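PDB 4ASH: NS6 protease from Murine norovirus 1, which is a trypsin-like cysteine protease that probably processes the viral polyprotein into its mature non-structural proteins. Local coordinates for residues Val89-Gly94 / Pro138-Cys143; Val12-Gly17 / Phe27-His32; Val74-Cys79 / Val154-His159. The protein carries 1 engineered substitution. One frame throughout, in Å; residues are numbered along the deposited sequence.

Interaction 1 of 3, residues Val89-Gly94 / Pro138-Cys143. Engineered in segment 138-143: Ala-141 (natural residue Cys).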
loop_
_atom_site.group_PDB
_atom_site.type_symbol
_atom_site.label_atom_id
_atom_site.label_comp_id
_atom_site.label_asym_id
_atom_site.label_seq_id
_atom_site.Cartn_x
_atom_site.Cartn_y
_atom_site.Cartn_z
ATOM N N VAL A 89 6.249 4.339 -6.339
ATOM C CA VAL A 89 5.264 4.720 -7.349
ATOM C C VAL A 89 5.674 4.227 -8.725
ATOM O O VAL A 89 6.760 4.550 -9.203
ATOM C CB VAL A 89 5.101 6.238 -7.433
ATOM C CG1 VAL A 89 4.201 6.608 -8.595
ATOM C CG2 VAL A 89 4.530 6.780 -6.135
ATOM N N LYS A 90 4.808 3.450 -9.356
ATOM C CA LYS A 90 4.954 3.223 -10.801
ATOM C C LYS A 90 3.953 4.076 -11.530
ATOM O O LYS A 90 2.840 4.268 -11.052
ATOM C CB LYS A 90 4.683 1.768 -11.163
ATOM C CG LYS A 90 5.871 0.854 -11.009
ATOM C CD LYS A 90 5.616 -0.446 -11.772
ATOM C CE LYS A 90 6.794 -1.383 -11.663
ATOM N NZ LYS A 90 6.461 -2.708 -12.267
ATOM N N ARG A 91 4.342 4.564 -12.710
ATOM C CA ARG A 91 3.417 5.245 -13.602
ATOM C C ARG A 91 3.099 4.300 -14.753
ATOM O O ARG A 91 3.815 3.325 -14.964
ATOM C CB ARG A 91 4.037 6.543 -14.101
ATOM C CG ARG A 91 4.295 7.578 -12.988
ATOM C CD ARG A 91 3.020 8.318 -12.593
ATOM N NE ARG A 91 3.005 8.782 -11.195
ATOM C CZ ARG A 91 3.627 9.863 -10.731
ATOM N NH1 ARG A 91 4.365 10.621 -11.532
ATOM N NH2 ARG A 91 3.525 10.180 -9.438
ATOM N N ALA A 92 2.008 4.579 -15.456
ATOM C CA ALA A 92 1.522 3.719 -16.524
ATOM C C ALA A 92 2.619 3.423 -17.545
ATOM O O ALA A 92 2.664 2.334 -18.120
ATOM C CB ALA A 92 0.326 4.366 -17.199
ATOM N N SER A 93 3.516 4.380 -17.747
ATOM C CA SER A 93 4.626 4.220 -18.684
ATOM C C SER A 93 5.627 3.156 -18.247
ATOM O O SER A 93 6.466 2.734 -19.046
ATOM C CB SER A 93 5.381 5.536 -18.827
ATOM O OG SER A 93 6.076 5.816 -17.621
ATOM N N GLY A 94 5.546 2.735 -16.978
ATOM C CA GLY A 94 6.522 1.828 -16.404
ATOM C C GLY A 94 7.613 2.564 -15.645
ATOM O O GLY A 94 8.479 1.931 -15.021
ATOM N N PRO A 138 -3.206 11.493 -9.137
ATOM C CA PRO A 138 -4.313 10.563 -9.381
ATOM C C PRO A 138 -3.851 9.419 -10.264
ATOM O O PRO A 138 -3.281 9.641 -11.345
ATOM C CB PRO A 138 -5.327 11.425 -10.126
ATOM C CG PRO A 138 -5.091 12.785 -9.585
ATOM C CD PRO A 138 -3.599 12.889 -9.399
ATOM N N GLY A 139 -4.087 8.202 -9.798
ATOM C CA GLY A 139 -3.683 7.011 -10.514
ATOM C C GLY A 139 -2.653 6.215 -9.731
ATOM O O GLY A 139 -2.441 5.042 -10.035
ATOM N N ASP A 140 -2.025 6.850 -8.737
ATOM C CA ASP A 140 -0.941 6.227 -7.971
ATOM C C ASP A 140 -1.429 5.330 -6.838
ATOM O O ASP A 140 -0.628 4.572 -6.285
ATOM C CB ASP A 140 -0.001 7.265 -7.351
ATOM C CG ASP A 140 0.851 8.005 -8.367
ATOM O OD1 ASP A 140 0.948 7.588 -9.548
ATOM O OD2 ASP A 140 1.453 9.008 -7.949
ATOM N N ALA A 141 -2.711 5.403 -6.481
ATOM C CA ALA A 141 -3.203 4.615 -5.339
ATOM C C ALA A 141 -2.944 3.120 -5.514
ATOM O O ALA A 141 -3.118 2.559 -6.600
ATOM C CB ALA A 141 -4.677 4.869 -5.084
ATOM N N GLY A 142 -2.550 2.488 -4.414
ATOM C CA GLY A 142 -2.210 1.077 -4.409
ATOM C C GLY A 142 -0.724 0.799 -4.351
ATOM O O GLY A 142 -0.321 -0.311 -4.000
ATOM N N CYS A 143 0.102 1.767 -4.733
ATOM C CA CYS A 143 1.550 1.591 -4.669
ATOM C C CYS A 143 2.011 1.439 -3.215
ATOM O O CYS A 143 1.466 2.086 -2.298
ATOM C CB CYS A 143 2.282 2.733 -5.372
ATOM S SG CYS A 143 2.063 2.707 -7.185
HETATM O O HOH W 1 0.582 5.650 -11.460
#
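Val-89 and Cys-143 mark the closest backbone approach, their CA atoms 5.5 Å apart, where the end of strand 84-90 passes the type II turn of Asp-140 to Cys-143. Beyond it, Arg-91 bends at chi2 (-79°) and brings its guanidinium back to the Asp-140 carboxylate. The grip is side-on: Arg-91 NE donates to Asp-140 OD1 at 2.9 Å and Arg-91 NH2 to Asp-140 OD2 at 2.8 Å. Both oxygens use their syn lone pairs, and the two planes lie only 3° apart, a bidentate salt bridge. Val-89 crosses the acid at about a right angle, its CG1 methyl 3.5 Å from Asp-140 OD1. Water 1 sits 2.7 Å from both OD1 of Asp-140 and O of Lys-90, bridging acid and backbone. At the strand end, Lys-90 N bonds to Cys-143 SG at 3.6 Å (160°), a usual length for a sulfur acceptor. This Gly-Asp-Ala-Gly turn, with engineered Ala-141 in place of cysteine, probably corresponds to the nucleophile loop of chymotrypsin-like cysteine proteases. Held by three N-H donors, two of Arg-91 and Ile-137 N, the buried carboxylate has its rotation fixed and its charge probably stabilised, tying the turn to the end of strand 84-90 and the loop after it.

Interaction 2 of 3, residues Val12-Gly17 / Phe27-His32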
loop_
_atom_site.group_PDB
_atom_site.type_symbol
_atom_site.label_atom_id
_atom_site.label_comp_id
_atom_site.label_asym_id
_atom_site.label_seq_id
_atom_site.Cartn_x
_atom_site.Cartn_y
_atom_site.Cartn_z
ATOM N N VAL A 12 2.325 -3.900 -9.694
ATOM C CA VAL A 12 1.617 -4.098 -10.967
ATOM C C VAL A 12 0.311 -3.322 -11.026
ATOM O O VAL A 12 -0.280 -2.997 -9.992
ATOM C CB VAL A 12 1.332 -5.599 -11.263
ATOM C CG1 VAL A 12 2.640 -6.391 -11.349
ATOM C CG2 VAL A 12 0.407 -6.208 -10.202
ATOM N N GLN A 13 -0.153 -3.014 -12.236
ATOM C CA GLN A 13 -1.434 -2.332 -12.370
ATOM C C GLN A 13 -2.564 -3.227 -11.874
ATOM O O GLN A 13 -2.492 -4.461 -11.946
ATOM C CB GLN A 13 -1.657 -1.875 -13.821
ATOM C CG GLN A 13 -0.764 -0.707 -14.140
ATOM C CD GLN A 13 -1.123 0.015 -15.433
ATOM O OE1 GLN A 13 -2.119 0.747 -15.502
ATOM N NE2 GLN A 13 -0.286 -0.151 -16.438
ATOM N N PHE A 14 -3.591 -2.603 -11.324
ATOM C CA PHE A 14 -4.709 -3.338 -10.759
ATOM C C PHE A 14 -5.904 -2.409 -10.672
ATOM O O PHE A 14 -5.851 -1.388 -9.995
ATOM C CB PHE A 14 -4.340 -3.853 -9.359
ATOM C CG PHE A 14 -5.264 -4.910 -8.844
ATOM C CD1 PHE A 14 -5.316 -6.155 -9.459
ATOM C CD2 PHE A 14 -6.090 -4.669 -7.752
ATOM C CE1 PHE A 14 -6.169 -7.136 -8.983
ATOM C CE2 PHE A 14 -6.946 -5.649 -7.274
ATOM C CZ PHE A 14 -6.984 -6.887 -7.894
ATOM N N GLY A 15 -6.986 -2.761 -11.360
ATOM C CA GLY A 15 -8.156 -1.908 -11.377
ATOM C C GLY A 15 -7.767 -0.540 -11.895
ATOM O O GLY A 15 -7.123 -0.424 -12.941
ATOM N N THR A 16 -8.140 0.492 -11.151
ATOM C CA THR A 16 -7.823 1.870 -11.516
ATOM C C THR A 16 -6.569 2.384 -10.796
ATOM O O THR A 16 -6.330 3.595 -10.714
ATOM C CB THR A 16 -9.016 2.806 -11.241
ATOM O OG1 THR A 16 -9.419 2.690 -9.869
ATOM C CG2 THR A 16 -10.187 2.444 -12.143
ATOM N N GLY A 17 -5.751 1.451 -10.309
ATOM C CA GLY A 17 -4.516 1.812 -9.644
ATOM C C GLY A 17 -3.457 0.736 -9.772
ATOM O O GLY A 17 -3.183 0.222 -10.865
ATOM N N PHE A 27 -1.333 -10.462 -2.240
ATOM C CA PHE A 27 -1.362 -9.251 -3.062
ATOM C C PHE A 27 -2.190 -8.206 -2.335
ATOM O O PHE A 27 -3.339 -8.471 -1.952
ATOM C CB PHE A 27 -1.976 -9.585 -4.424
ATOM C CG PHE A 27 -1.976 -8.435 -5.399
ATOM C CD1 PHE A 27 -0.816 -8.082 -6.073
ATOM C CD2 PHE A 27 -3.138 -7.728 -5.649
ATOM C CE1 PHE A 27 -0.814 -7.038 -6.981
ATOM C CE2 PHE A 27 -3.141 -6.671 -6.561
ATOM C CZ PHE A 27 -1.978 -6.334 -7.223
ATOM N N ILE A 28 -1.605 -7.027 -2.118
ATOM C CA ILE A 28 -2.298 -5.958 -1.411
ATOM C C ILE A 28 -2.540 -4.755 -2.329
ATOM O O ILE A 28 -1.763 -4.501 -3.256
ATOM C CB ILE A 28 -1.548 -5.512 -0.130
ATOM C CG1 ILE A 28 -0.186 -4.866 -0.457
ATOM C CG2 ILE A 28 -1.426 -6.695 0.835
ATOM C CD1 ILE A 28 0.548 -4.324 0.808
ATOM N N THR A 29 -3.619 -4.022 -2.067
ATOM C CA THR A 29 -3.968 -2.872 -2.900
ATOM C C THR A 29 -4.875 -1.932 -2.098
ATOM O O THR A 29 -5.234 -2.216 -0.957
ATOM C CB THR A 29 -4.675 -3.319 -4.215
ATOM O OG1 THR A 29 -4.870 -2.189 -5.087
ATOM C CG2 THR A 29 -6.021 -3.943 -3.918
ATOM N N ALA A 30 -5.245 -0.816 -2.712
ATOM C CA ALA A 30 -6.223 0.095 -2.150
ATOM C C ALA A 30 -7.612 -0.395 -2.538
ATOM O O ALA A 30 -7.890 -0.620 -3.712
ATOM C CB ALA A 30 -5.989 1.501 -2.687
ATOM N N LYS A 31 -8.487 -0.566 -1.559
ATOM C CA LYS A 31 -9.849 -1.002 -1.838
ATOM C C LYS A 31 -10.520 -0.202 -2.959
ATOM O O LYS A 31 -11.169 -0.771 -3.851
ATOM C CB LYS A 31 -10.704 -0.966 -0.562
ATOM C CG LYS A 31 -12.080 -1.579 -0.767
ATOM C CD LYS A 31 -12.909 -1.551 0.501
ATOM C CE LYS A 31 -14.245 -2.244 0.278
ATOM N NZ LYS A 31 -14.920 -2.569 1.567
ATOM N N HIS A 32 -10.338 1.117 -2.940
ATOM C CA HIS A 32 -11.055 1.976 -3.877
ATOM C C HIS A 32 -10.614 1.860 -5.335
ATOM O O HIS A 32 -11.303 2.380 -6.212
ATOM C CB HIS A 32 -11.063 3.443 -3.423
ATOM C CG HIS A 32 -9.786 4.177 -3.676
ATOM N ND1 HIS A 32 -8.754 4.230 -2.760
ATOM C CD2 HIS A 32 -9.387 4.931 -4.730
ATOM C CE1 HIS A 32 -7.772 4.967 -3.246
ATOM N NE2 HIS A 32 -8.134 5.412 -4.440
HETATM O O HOH W 2 -11.901 1.775 -9.216
#
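In the N-terminal antiparallel sheet of this trypsin-like fold, Phe-14 and Phe-27 meet although their strands, 11-14 and 26-30, are not neighbours: both pair with strand 17-21. The axes of 12-14 and 27-30 approach to 9.3 Å at 56°, so the strands are strongly splayed, as in the twisted barrel sheets of this fold. The rings form an edge-to-face pair with centroids 4.9 Å apart and planes at 66°. Phe-27 supplies the edge, its CE2 sitting over the centre of the Phe-14 ring and 3.6 Å from Phe-14 CG. Both side chains hold CG anti to the backbone N (chi1 -165° for Phe-14), carrying each ring from its strand toward the other. Along the Phe-27 ring, the CG2 branch of Val-12 comes within 3.5 Å of CE1. Thr-29 approaches Phe-14 at about a right angle, its OG1 3.8 Å from CD2; that hydroxyl bonds to Trp-18 O. Phe-42 adds another edge-to-face partner for Phe-27, and the Tyr-60 ring meets Phe-14. Within the type II' turn from Phe-14 to Gly-17, the contact becomes polar: water 2 is hydrogen-bonded to Thr-16 OG1 at 2.7 Å and donates to His-32 O at 3.1 Å.

Interaction 3 of 3, residues Val74-Cys79 / Val154-His159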
loop_
_atom_site.group_PDB
_atom_site.type_symbol
_atom_site.label_atom_id
_atom_site.label_comp_id
_atom_site.label_asym_id
_atom_site.label_seq_id
_atom_site.Cartn_x
_atom_site.Cartn_y
_atom_site.Cartn_z
ATOM N N VAL A 74 7.891 -9.078 4.907
ATOM C CA VAL A 74 7.116 -8.727 6.080
ATOM C C VAL A 74 6.108 -7.630 5.739
ATOM O O VAL A 74 6.463 -6.627 5.125
ATOM C CB VAL A 74 8.044 -8.200 7.181
ATOM C CG1 VAL A 74 7.249 -7.596 8.317
ATOM C CG2 VAL A 74 8.933 -9.323 7.697
ATOM N N LEU A 75 4.854 -7.843 6.126
ATOM C CA LEU A 75 3.850 -6.781 6.089
ATOM C C LEU A 75 3.592 -6.307 7.518
ATOM O O LEU A 75 3.157 -7.087 8.372
ATOM C CB LEU A 75 2.550 -7.297 5.464
ATOM C CG LEU A 75 1.313 -6.399 5.547
ATOM C CD1 LEU A 75 1.542 -5.093 4.804
ATOM C CD2 LEU A 75 0.096 -7.126 4.999
ATOM N N GLU A 76 3.887 -5.034 7.771
ATOM C CA GLU A 76 3.618 -4.410 9.066
ATOM C C GLU A 76 2.363 -3.554 9.021
ATOM O O GLU A 76 1.934 -3.132 7.959
ATOM C CB GLU A 76 4.817 -3.565 9.496
ATOM C CG GLU A 76 5.941 -4.409 10.102
ATOM C CD GLU A 76 7.096 -3.574 10.628
ATOM O OE1 GLU A 76 7.088 -2.337 10.436
ATOM O OE2 GLU A 76 8.019 -4.159 11.236
ATOM N N ASN A 77 1.768 -3.311 10.181
ATOM C CA ASN A 77 0.655 -2.388 10.293
ATOM C C ASN A 77 1.207 -0.987 10.521
ATOM O O ASN A 77 1.252 -0.497 11.666
ATOM C CB ASN A 77 -0.230 -2.786 11.486
ATOM C CG ASN A 77 -1.501 -1.968 11.557
ATOM O OD1 ASN A 77 -2.066 -1.585 10.533
ATOM N ND2 ASN A 77 -1.968 -1.707 12.770
ATOM N N GLY A 78 1.631 -0.330 9.444
ATOM C CA GLY A 78 2.306 0.940 9.581
ATOM C C GLY A 78 3.672 0.780 10.222
ATOM O O GLY A 78 4.213 -0.324 10.302
ATOM N N CYS A 79 4.241 1.889 10.679
ATOM C CA CYS A 79 5.552 1.851 11.312
ATOM C C CYS A 79 5.651 2.935 12.369
ATOM O O CYS A 79 4.709 3.694 12.569
ATOM C CB CYS A 79 6.652 2.054 10.274
ATOM S SG CYS A 79 6.600 3.676 9.469
ATOM N N VAL A 154 10.668 -3.949 4.435
ATOM C CA VAL A 154 9.347 -4.371 4.878
ATOM C C VAL A 154 8.318 -3.428 4.277
ATOM O O VAL A 154 8.640 -2.292 3.939
ATOM C CB VAL A 154 9.224 -4.393 6.418
ATOM C CG1 VAL A 154 10.393 -5.145 7.023
ATOM C CG2 VAL A 154 9.174 -3.005 6.958
ATOM N N VAL A 155 7.103 -3.920 4.071
ATOM C CA VAL A 155 6.056 -3.076 3.504
ATOM C C VAL A 155 5.089 -2.698 4.622
ATOM O O VAL A 155 4.776 -3.516 5.493
ATOM C CB VAL A 155 5.374 -3.718 2.258
ATOM C CG1 VAL A 155 4.840 -5.110 2.543
ATOM C CG2 VAL A 155 4.280 -2.825 1.707
ATOM N N ILE A 156 4.658 -1.440 4.627
ATOM C CA ILE A 156 3.857 -0.944 5.747
ATOM C C ILE A 156 2.436 -0.525 5.404
ATOM O O ILE A 156 1.616 -0.278 6.299
ATOM C CB ILE A 156 4.561 0.208 6.478
ATOM C CG1 ILE A 156 4.679 1.435 5.569
ATOM C CG2 ILE A 156 5.914 -0.250 6.994
ATOM C CD1 ILE A 156 5.151 2.686 6.315
ATOM N N GLY A 157 2.131 -0.443 4.116
ATOM C CA GLY A 157 0.818 0.005 3.703
ATOM C C GLY A 157 0.802 0.328 2.224
ATOM O O GLY A 157 1.805 0.138 1.530
ATOM N N VAL A 158 -0.336 0.823 1.745
ATOM C CA VAL A 158 -0.468 1.202 0.347
ATOM C C VAL A 158 -0.951 2.642 0.200
ATOM O O VAL A 158 -1.721 3.150 1.020
ATOM C CB VAL A 158 -1.417 0.251 -0.426
ATOM C CG1 VAL A 158 -0.861 -1.184 -0.446
ATOM C CG2 VAL A 158 -2.817 0.260 0.140
ATOM N N HIS A 159 -0.518 3.296 -0.876
ATOM C CA HIS A 159 -0.908 4.685 -1.085
ATOM C C HIS A 159 -2.407 4.806 -1.344
ATOM O O HIS A 159 -2.970 4.062 -2.151
ATOM C CB HIS A 159 -0.170 5.244 -2.289
ATOM C CG HIS A 159 -0.433 6.706 -2.488
ATOM N ND1 HIS A 159 -0.095 7.626 -1.539
ATOM C CD2 HIS A 159 -1.059 7.376 -3.488
ATOM C CE1 HIS A 159 -0.452 8.838 -1.959
ATOM N NE2 HIS A 159 -1.055 8.708 -3.122
#
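Val-155 is gripped by both of its backbone polar atoms: its N donates to Val-74 O at 3.0 Å, and its O accepts from Glu-76 N at 2.9 Å. One residue bonded to the two neighbours of Leu-75 is the signature of parallel strand pairing, and N-H...O angles of 169° and 168° show both bonds nearly straight. Leu-75 CA adds a CA-H...O contact to Val-155 O at 3.4 Å, and CD1 of Leu-75 rests against Val-155 CG1. The regular pairing then breaks. Asn-77 centres an inverse gamma turn whose closing N, that of Gly-78, bonds only weakly to Glu-76 O and also reaches Ile-156 O at 3.1 Å through a more bent bond, on a lone pair in the carbonyl plane. Gly-78 has positive phi, which favours glycine. Ile-156 lays its CG2 along the Gly-78 carbonyl, 3.7 Å from the O. Its CG1 occupies the position between backbone N and carbonyl carbon (chi1 66°), from which CD1 extends to touch Cys-79 SG at 3.6 Å. The extended Glu-76 chain passes obliquely across Val-154 and Ile-156, its OE1 4.1 Å from Val-154 CG2.

In the next shell, strand 144-149 anchors this acid: Lys-149 NZ makes a salt bridge to OE2, and Tyr-147 OH bonds to OE1. Met-103 packs on both Cys-79 and Ile-156, and Gln-119 OE1 accepts from Cys-79 N. Backbone bonds thus align the chain linking the two sheets, while Lys-149 probably balances the charge of Glu-76 next to the valine and isoleucine side chains.

Interactions 1 and 3 both reach the mixed sheet, the first through the end of strand 84-90, and meet directly, since Gly-142 and Cys-143 are bonded through their backbones to His-159. Interaction 2 lies in the other sheet, but Ile-28 and Ala-30 pack on Val-158 and His-159 of strand 152-162. Chemistry follows place: 89-94/138-143 is buried and ionic, 12-17/27-32 is aromatic inside with a water bridge at its exposed end, and 74-79/154-159 is partly buried and mainly backbone pairing. The first two converge where Ala-141 CB lies 3.6 Å from His-32 NE2. As ND1 of His-32 bonds to Asp-56, this geometry is consistent with a Cys-His-Asp triad whose cysteine has been replaced by engineering.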